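Uncharacterized protein (Wolinella succinogenes, PDB 3JYG) is of unknown function but belongs to the 6-pyruvoyl tetrahydropterin synthase family and carries a zinc ion bound by histidines. Local coordinates at residues D87-F90 and P91-P95. Numbering follows the deposited sequence.
Sequences DPLF and PTLLP
Phe90, the first residue of the short helix 90-93, packs against Leu94, just past its end; both are buried. Leu94 lays its CD1 methyl over one face of the Phe90 ring. This is a CH-pi contact, with Leu94 CD1 4.1 Å from the centroid of the Phe90 ring and 12° off its normal. The second methyl, Leu94 CD2, lies 4.0 Å from Phe90 CZ. Phe90 reaches this place because its CG stands anti to the backbone N (chi1 -162°). The backbone ties the same pair, since Leu94 N donates to Phe90 O at 2.8 Å. Leu94 is also where the chain leaves helical geometry.

One residue earlier, Leu93 N gives a nearly straight bond to Leu89 O (2.9 Å). Leu89 O takes a second, weak bond from Thr92 N. Beside them Leu93 CD1 rests 4.0 Å from Leu89 CB.

The start of the helix is capped. Asp87, Pro88, Leu89 and Phe90 form a type I beta turn, and Asp87 OD1 accepts from Leu89 N at 2.8 Å. That oxygen also meets Arg18 in a salt bridge, so two partners help fix the buried carboxylate.

The other side is looser. Pro88, Pro91 and Thr92 are exposed, and Leu89 is partly so. Leu89 CD2 passes Thr92 CB at 4.0 Å. A water bridges Pro88 O and Thr92 OG1 here, linking the turn to the helix.

The segment follows strand 80-84, and Leu93 and Leu94 lean back on Ile83 of that strand. Phe90 packs on Val134 and Leu94 on Phe132, both of strand 132-135. Tyr129 of helix 123-131 touches Leu94 and Pro95. The short helix thus packs against two adjacent, parallel strands of the mixed sheet and against helix 123-131.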
ATOM      1  N   ASP A  87      -7.416 -28.001  15.783  1.00 16.41           N
ATOM      2  CA  ASP A  87      -7.403 -27.243  17.024  1.00 14.91           C
ATOM      3  C   ASP A  87      -7.781 -28.202  18.151  1.00 15.09           C
ATOM      4  O   ASP A  87      -8.773 -28.904  18.048  1.00 15.71           O
ATOM      5  CB  ASP A  87      -8.411 -26.068  16.905  1.00 14.53           C
ATOM      6  CG  ASP A  87      -8.349 -25.104  18.087  1.00 15.48           C
ATOM      7  OD1 ASP A  87      -8.124 -25.558  19.244  1.00 14.17           O
ATOM      8  OD2 ASP A  87      -8.529 -23.885  17.851  1.00 15.51           O
ATOM      9  N   PRO A  88      -7.006 -28.221  19.254  1.00 16.45           N
ATOM     10  CA  PRO A  88      -7.301 -29.107  20.396  1.00 16.98           C
ATOM     11  C   PRO A  88      -8.666 -28.828  21.029  1.00 17.52           C
ATOM     12  O   PRO A  88      -9.222 -29.694  21.730  1.00 16.77           O
ATOM     13  CB  PRO A  88      -6.229 -28.728  21.414  1.00 17.59           C
ATOM     14  CG  PRO A  88      -5.130 -28.152  20.600  1.00 19.05           C
ATOM     15  CD  PRO A  88      -5.744 -27.473  19.443  1.00 15.74           C
ATOM     16  N   LEU A  89      -9.177 -27.616  20.833  1.00 15.41           N
ATOM     17  CA  LEU A  89     -10.510 -27.293  21.314  1.00 15.22           C
ATOM     18  C   LEU A  89     -11.625 -27.711  20.374  1.00 15.61           C
ATOM     19  O   LEU A  89     -12.806 -27.535  20.715  1.00 15.29           O
ATOM     20  CB  LEU A  89     -10.640 -25.777  21.545  1.00 15.50           C
ATOM     21  CG  LEU A  89     -10.044 -25.157  22.787  1.00 15.34           C
ATOM     22  CD1 LEU A  89     -10.344 -23.633  22.767  1.00 15.41           C
ATOM     23  CD2 LEU A  89     -10.575 -25.825  24.078  1.00 16.92           C
ATOM     24  N   PHE A  90     -11.286 -28.230  19.180  1.00 15.87           N
ATOM     25  CA  PHE A  90     -12.347 -28.691  18.256  1.00 16.23           C
ATOM     26  C   PHE A  90     -13.461 -29.493  19.001  1.00 18.16           C
ATOM     27  O   PHE A  90     -14.635 -29.104  18.933  1.00 18.16           O
ATOM     28  CB  PHE A  90     -11.789 -29.473  17.025  1.00 15.94           C
ATOM     29  CG  PHE A  90     -12.747 -29.579  15.916  1.00 14.08           C
ATOM     30  CD1 PHE A  90     -12.752 -28.638  14.895  1.00 13.05           C
ATOM     31  CD2 PHE A  90     -13.734 -30.577  15.921  1.00 16.02           C
ATOM     32  CE1 PHE A  90     -13.711 -28.727  13.875  1.00 15.68           C
ATOM     33  CE2 PHE A  90     -14.660 -30.679  14.906  1.00 16.73           C
ATOM     34  CZ  PHE A  90     -14.648 -29.756  13.879  1.00 14.23           C
ATOM     35  N   PRO A  91     -13.109 -30.578  19.732  1.00 19.69           N
ATOM     36  CA  PRO A  91     -14.118 -31.385  20.438  1.00 20.20           C
ATOM     37  C   PRO A  91     -14.918 -30.621  21.520  1.00 20.69           C
ATOM     38  O   PRO A  91     -16.061 -30.962  21.794  1.00 19.76           O
ATOM     39  CB  PRO A  91     -13.274 -32.506  21.117  1.00 20.58           C
ATOM     40  CG  PRO A  91     -12.053 -32.626  20.243  1.00 21.66           C
ATOM     41  CD  PRO A  91     -11.777 -31.224  19.760  1.00 20.08           C
ATOM     42  N   THR A  92     -14.294 -29.620  22.129  1.00 20.57           N
ATOM     43  CA  THR A  92     -14.915 -28.793  23.160  1.00 20.87           C
ATOM     44  C   THR A  92     -15.915 -27.768  22.605  1.00 21.08           C
ATOM     45  O   THR A  92     -16.977 -27.585  23.166  1.00 22.25           O
ATOM     46  CB  THR A  92     -13.835 -28.076  23.957  1.00 20.92           C
ATOM     47  OG1 THR A  92     -13.055 -29.081  24.598  1.00 22.46           O
ATOM     48  CG2 THR A  92     -14.436 -27.144  25.042  1.00 20.53           C
ATOM     49  N   LEU A  93     -15.567 -27.135  21.483  1.00 20.44           N
ATOM     50  CA  LEU A  93     -16.392 -26.113  20.853  1.00 19.56           C
ATOM     51  C   LEU A  93     -17.391 -26.671  19.899  1.00 18.69           C
ATOM     52  O   LEU A  93     -18.421 -26.059  19.713  1.00 18.79           O
ATOM     53  CB  LEU A  93     -15.529 -25.063  20.133  1.00 19.84           C
ATOM     54  CG  LEU A  93     -14.587 -24.216  20.993  1.00 20.84           C
ATOM     55  CD1 LEU A  93     -13.578 -23.474  20.079  1.00 21.00           C
ATOM     56  CD2 LEU A  93     -15.347 -23.257  21.838  1.00 19.28           C
ATOM     57  N   LEU A  94     -17.097 -27.827  19.298  1.00 18.94           N
ATOM     58  CA  LEU A  94     -18.079 -28.572  18.475  1.00 20.33           C
ATOM     59  C   LEU A  94     -18.358 -30.007  18.991  1.00 21.74           C
ATOM     60  O   LEU A  94     -18.087 -30.982  18.280  1.00 21.72           O
ATOM     61  CB  LEU A  94     -17.637 -28.618  16.992  1.00 20.81           C
ATOM     62  CG  LEU A  94     -17.553 -27.295  16.214  1.00 19.41           C
ATOM     63  CD1 LEU A  94     -16.132 -26.706  16.441  1.00 19.26           C
ATOM     64  CD2 LEU A  94     -17.859 -27.494  14.703  1.00 16.86           C
ATOM     65  N   PRO A  95     -18.906 -30.133  20.229  1.00 24.08           N
ATOM     66  CA  PRO A  95     -19.074 -31.437  20.874  1.00 24.74           C
ATOM     67  C   PRO A  95     -19.945 -32.438  20.104  1.00 25.70           C
ATOM     68  O   PRO A  95     -19.674 -33.644  20.173  1.00 26.73           O
ATOM     69  CB  PRO A  95     -19.691 -31.070  22.246  1.00 26.20           C
ATOM     70  CG  PRO A  95     -20.418 -29.778  22.019  1.00 24.17           C
ATOM     71  CD  PRO A  95     -19.408 -29.041  21.109  1.00 23.44           C
TER
HETATM   72  O   HOH W   1     -10.485 -29.490  24.268  1.00 22.81           O